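Local coordinates for protein quinoline 2-oxidoreductase large subunit (Pseudomonas putida, PDB 1T3Q) that carries the molybdopterin cytosine dinucleotide cofactor of a bacterial molybdenum hydroxylase that probably oxidises quinoline at its 2-position, at residues Leu43-Leu48 and Val116-Ala121; Val71-Cys76 and Cys269-Ala274. One frame throughout, in Å; residues are numbered along the deposited sequence.

Both contacts belong to one mixed sheet and a helix laid on one face of it. Contact 1 pairs strands 43-48 and 116-121 side by side in that sheet, and contact 2 packs the next strand, 71-76, against helix 269-274; the two centres lie about 8 Å apart. Val-120 joins them. Its O lies 2.9 Å from Glu-72 N and its N lies 2.9 Å from Leu-73 O, both probable hydrogen bonds, while its side chain meets Leu-271 of the helix. None of the contact residues belongs to the molybdenum pocket, but helix 263-275 follows soon after Phe-255 and Gly-256, which do. The contacts thus join the a/b hammerhead region to a helix of the molybdopterin cofactor-binding region.

Contact 1. Residues Leu43-Leu48 and Val116-Ala121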
# COMPACT_ATOMS: atom_id res chain seq x y z
N LEU B 43 -4.93 -10.65 -11.15
CA LEU B 43 -5.48 -11.84 -11.80
C LEU B 43 -5.86 -12.87 -10.74
O LEU B 43 -5.46 -12.75 -9.57
CB LEU B 43 -4.46 -12.44 -12.79
CG LEU B 43 -4.17 -11.58 -14.02
CD1 LEU B 43 -2.99 -12.16 -14.79
CD2 LEU B 43 -5.41 -11.50 -14.90
N HIS B 44 -6.62 -13.88 -11.15
CA HIS B 44 -7.11 -14.90 -10.23
C HIS B 44 -6.73 -16.33 -10.57
O HIS B 44 -6.76 -16.73 -11.74
CB HIS B 44 -8.63 -14.79 -10.15
CG HIS B 44 -9.11 -13.42 -9.81
ND1 HIS B 44 -9.56 -13.08 -8.55
CD2 HIS B 44 -9.16 -12.28 -10.54
CE1 HIS B 44 -9.86 -11.79 -8.52
NE2 HIS B 44 -9.62 -11.29 -9.72
N VAL B 45 -6.39 -17.10 -9.55
CA VAL B 45 -6.02 -18.49 -9.78
C VAL B 45 -7.09 -19.45 -9.29
O VAL B 45 -7.76 -19.19 -8.28
CB VAL B 45 -4.66 -18.84 -9.10
CG1 VAL B 45 -4.80 -18.77 -7.59
CG2 VAL B 45 -4.19 -20.22 -9.53
N ALA B 46 -7.28 -20.55 -10.03
CA ALA B 46 -8.22 -21.60 -9.67
C ALA B 46 -7.44 -22.89 -9.83
O ALA B 46 -6.48 -22.93 -10.60
CB ALA B 46 -9.42 -21.60 -10.60
N SER B 47 -7.84 -23.93 -9.11
CA SER B 47 -7.11 -25.19 -9.18
C SER B 47 -7.93 -26.41 -9.58
O SER B 47 -9.12 -26.51 -9.28
CB SER B 47 -6.46 -25.49 -7.83
OG SER B 47 -5.58 -24.44 -7.44
N LEU B 48 -7.28 -27.33 -10.29
CA LEU B 48 -7.90 -28.59 -10.66
C LEU B 48 -7.19 -29.56 -9.73
O LEU B 48 -5.96 -29.56 -9.65
CB LEU B 48 -7.61 -28.96 -12.12
CG LEU B 48 -8.06 -30.38 -12.49
CD1 LEU B 48 -9.57 -30.52 -12.28
CD2 LEU B 48 -7.71 -30.67 -13.95
N VAL B 116 -3.28 -30.59 -9.42
CA VAL B 116 -2.66 -31.20 -10.60
C VAL B 116 -2.49 -30.16 -11.70
O VAL B 116 -1.73 -30.36 -12.65
CB VAL B 116 -3.50 -32.39 -11.13
CG1 VAL B 116 -3.68 -33.42 -10.03
CG2 VAL B 116 -4.84 -31.90 -11.64
N ALA B 117 -3.20 -29.05 -11.57
CA ALA B 117 -3.11 -27.97 -12.54
C ALA B 117 -3.69 -26.68 -11.96
O ALA B 117 -4.60 -26.72 -11.14
CB ALA B 117 -3.86 -28.34 -13.82
N VAL B 118 -3.14 -25.55 -12.39
CA VAL B 118 -3.63 -24.25 -11.94
C VAL B 118 -3.92 -23.37 -13.14
O VAL B 118 -3.24 -23.44 -14.18
CB VAL B 118 -2.62 -23.52 -11.02
CG1 VAL B 118 -2.52 -24.25 -9.69
CG2 VAL B 118 -1.25 -23.43 -11.69
N VAL B 119 -4.95 -22.55 -13.01
CA VAL B 119 -5.35 -21.64 -14.07
C VAL B 119 -5.40 -20.22 -13.52
O VAL B 119 -5.93 -19.99 -12.44
CB VAL B 119 -6.76 -21.99 -14.61
CG1 VAL B 119 -7.18 -20.96 -15.66
CG2 VAL B 119 -6.77 -23.41 -15.20
N VAL B 120 -4.81 -19.29 -14.26
CA VAL B 120 -4.85 -17.89 -13.87
C VAL B 120 -5.71 -17.19 -14.92
O VAL B 120 -5.46 -17.31 -16.12
CB VAL B 120 -3.45 -17.26 -13.84
CG1 VAL B 120 -3.55 -15.77 -13.56
CG2 VAL B 120 -2.61 -17.93 -12.75
N ALA B 121 -6.74 -16.47 -14.47
CA ALA B 121 -7.63 -15.79 -15.40
C ALA B 121 -8.10 -14.43 -14.86
O ALA B 121 -7.78 -14.05 -13.73
CB ALA B 121 -8.83 -16.68 -15.71
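Strands 43-48 and 116-121 run antiparallel, their axes at 156° and 4.5 Å apart at closest approach, with His-44, Ala-46 and Leu-48 in hydrogen-bonded pairs with Ala-121, Val-119 and Ala-117. Each of the first two pairs is closed by two bonds, for instance Ala-46 N to Val-119 O at 2.8 Å and Val-119 N to Ala-46 O at 2.9 Å. At the far end a classic beta bulge sets both Val-116 and Ala-117 opposite Leu-48. Val-116 N to Leu-48 O (178°) and Leu-48 N to Ala-117 O (177°) are both nearly straight, whereas Ala-117 N reaches Leu-48 O only weakly, at 3.4 Å.

On the face bearing Val-45, Ser-47, Val-118 and Val-120, aliphatic carbons do most of the touching. Val-45 turns CG2 anti to its backbone N, which brings that methyl to 3.9 Å from the Val-118 methine, CB. From the strand end Leu-43 reaches across to Val-120, its methylene CB meeting the methyl CG1 at 3.5 Å, the two side chains at about a right angle. Leu-271 and Leu-275 of helix 263-275 add contacts to Leu-43, Val-45 and Val-120.

The other face is lined by small residues, Ala-46, Ala-117 and Ala-121, together with Val-119, and helix 124-131 packs on it through Ile-126, Ala-127 and Ala-130. At the bulge end of the strand pair, Leu-48 CG lies 3.7 Å from Val-116 CG2, and Ile-134 touches Leu-48 and Ala-117. The His-44 ring turns an edge toward Ala-121 O, which lies in the ring plane.

The chemistry is that of a strand pair packed between two helices: paired amides satisfy the polar backbone inside the sheet, and mainly apolar side chains face the helices, with the bulge accommodating one extra residue without giving up the pairing.

Contact 2. Residues Val71-Cys76 and Cys269-Ala274; sequences VELVWC and CLLSRA
The Trp-75 indole carries two leucine methyls on one and the same face: Leu-271 CD2 stands 3.4 Å above its plane and Leu-73 CD2, from its own strand, 3.5 Å above it, both offset toward the rim, while Leu-270 CB comes to the ring edge in plane. The first is a CH-pi contact, with Leu-271 CD2 3.6 Å from the centroid of the six-membered ring and 20° off its normal. The side chains of Trp-75 and Leu-271 slide past each other in opposite directions, and CG of Leu-271 lies anti to its carbonyl carbon (chi1 -70°), a turn that carries the tip of the side chain closer to the strand than its base. Leu-73 CD2 also touches Leu-271 CD2, at 3.7 Å, so the Leu-271 methyl meets both Trp-75 and Leu-73. Farther along the indole, CZ2 rests 3.7 Å from Ala-274 CB, one turn on from Leu-270.

Val-118 of the adjoining strand and Leu-83 also touch the indole. Replacing Trp-75 with an alanine would probably open a gap between strand and helix, leaving the Leu-271 methyl without its aromatic face and Ala-274 without a neighbour from this strand.

No hydrogen bond spans the two segments; Leu-270 O, near the indole, already accepts Ala-274 N within the helix. The join between strand and helix therefore rests on dispersion and shape, with one broad ring gathering the methyls and methylene of a single helical face.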
# COMPACT_ATOMS: atom_id res chain seq x y z
N VAL B 71 -8.50 -16.25 -19.87
CA VAL B 71 -7.43 -17.07 -19.30
C VAL B 71 -6.07 -16.57 -19.78
O VAL B 71 -5.87 -16.33 -20.97
CB VAL B 71 -7.58 -18.54 -19.70
CG1 VAL B 71 -6.40 -19.34 -19.16
CG2 VAL B 71 -8.89 -19.09 -19.16
N GLU B 72 -5.15 -16.42 -18.83
CA GLU B 72 -3.82 -15.93 -19.14
C GLU B 72 -2.75 -17.00 -19.02
O GLU B 72 -1.67 -16.88 -19.59
CB GLU B 72 -3.46 -14.77 -18.21
CG GLU B 72 -4.38 -13.57 -18.35
CD GLU B 72 -4.20 -12.87 -19.68
OE1 GLU B 72 -5.18 -12.26 -20.17
OE2 GLU B 72 -3.09 -12.92 -20.24
N LEU B 73 -3.06 -18.07 -18.30
CA LEU B 73 -2.07 -19.11 -18.10
C LEU B 73 -2.63 -20.37 -17.47
O LEU B 73 -3.56 -20.32 -16.67
CB LEU B 73 -0.95 -18.54 -17.21
CG LEU B 73 0.20 -19.41 -16.67
CD1 LEU B 73 1.27 -18.49 -16.09
CD2 LEU B 73 -0.30 -20.37 -15.60
N VAL B 74 -2.06 -21.51 -17.85
CA VAL B 74 -2.46 -22.80 -17.29
C VAL B 74 -1.18 -23.62 -17.11
O VAL B 74 -0.45 -23.85 -18.08
CB VAL B 74 -3.42 -23.57 -18.21
CG1 VAL B 74 -3.78 -24.90 -17.58
CG2 VAL B 74 -4.68 -22.75 -18.45
N TRP B 75 -0.90 -24.03 -15.88
CA TRP B 75 0.29 -24.81 -15.58
C TRP B 75 -0.04 -26.20 -15.07
O TRP B 75 -1.06 -26.40 -14.40
CB TRP B 75 1.14 -24.13 -14.50
CG TRP B 75 2.05 -23.03 -14.95
CD1 TRP B 75 2.30 -22.63 -16.24
CD2 TRP B 75 2.85 -22.19 -14.11
NE1 TRP B 75 3.21 -21.60 -16.25
CE2 TRP B 75 3.57 -21.31 -14.95
CE3 TRP B 75 3.04 -22.11 -12.72
CZ2 TRP B 75 4.45 -20.36 -14.45
CZ3 TRP B 75 3.92 -21.15 -12.23
CH2 TRP B 75 4.62 -20.29 -13.09
N CYS B 76 0.82 -27.16 -15.38
CA CYS B 76 0.65 -28.52 -14.88
C CYS B 76 1.89 -28.77 -14.03
O CYS B 76 2.74 -27.89 -13.90
CB CYS B 76 0.54 -29.53 -16.03
SG CYS B 76 2.00 -29.68 -17.06
N CYS B 269 3.54 -16.60 -6.07
CA CYS B 269 4.77 -15.85 -6.31
C CYS B 269 5.33 -16.22 -7.67
O CYS B 269 5.74 -15.35 -8.45
CB CYS B 269 5.81 -16.15 -5.23
SG CYS B 269 5.34 -15.57 -3.58
N LEU B 270 5.35 -17.52 -7.96
CA LEU B 270 5.86 -18.00 -9.23
C LEU B 270 4.99 -17.50 -10.38
O LEU B 270 5.49 -17.08 -11.41
CB LEU B 270 5.89 -19.54 -9.24
CG LEU B 270 6.89 -20.20 -8.29
CD1 LEU B 270 6.72 -21.71 -8.34
CD2 LEU B 270 8.31 -19.81 -8.67
N LEU B 271 3.68 -17.53 -10.17
CA LEU B 271 2.73 -17.08 -11.19
C LEU B 271 2.83 -15.59 -11.46
O LEU B 271 2.81 -15.15 -12.61
CB LEU B 271 1.31 -17.46 -10.78
CG LEU B 271 1.00 -18.96 -10.82
CD1 LEU B 271 -0.30 -19.25 -10.07
CD2 LEU B 271 0.89 -19.41 -12.28
N SER B 272 2.93 -14.79 -10.40
CA SER B 272 3.02 -13.35 -10.58
C SER B 272 4.32 -13.00 -11.28
O SER B 272 4.35 -12.10 -12.13
CB SER B 272 2.96 -12.63 -9.23
OG SER B 272 3.10 -11.23 -9.44
N ARG B 273 5.41 -13.69 -10.95
CA ARG B 273 6.68 -13.40 -11.61
C ARG B 273 6.56 -13.75 -13.09
O ARG B 273 7.02 -13.01 -13.94
CB ARG B 273 7.82 -14.21 -10.98
CG ARG B 273 9.19 -13.89 -11.58
CD ARG B 273 10.32 -14.63 -10.87
NE ARG B 273 10.16 -16.07 -10.96
CZ ARG B 273 11.02 -16.96 -10.47
NH1 ARG B 273 10.79 -18.26 -10.61
NH2 ARG B 273 12.12 -16.54 -9.86
N ALA B 274 5.93 -14.88 -13.38
CA ALA B 274 5.76 -15.32 -14.77
C ALA B 274 4.87 -14.41 -15.61
O ALA B 274 5.15 -14.16 -16.78
CB ALA B 274 5.21 -16.75 -14.79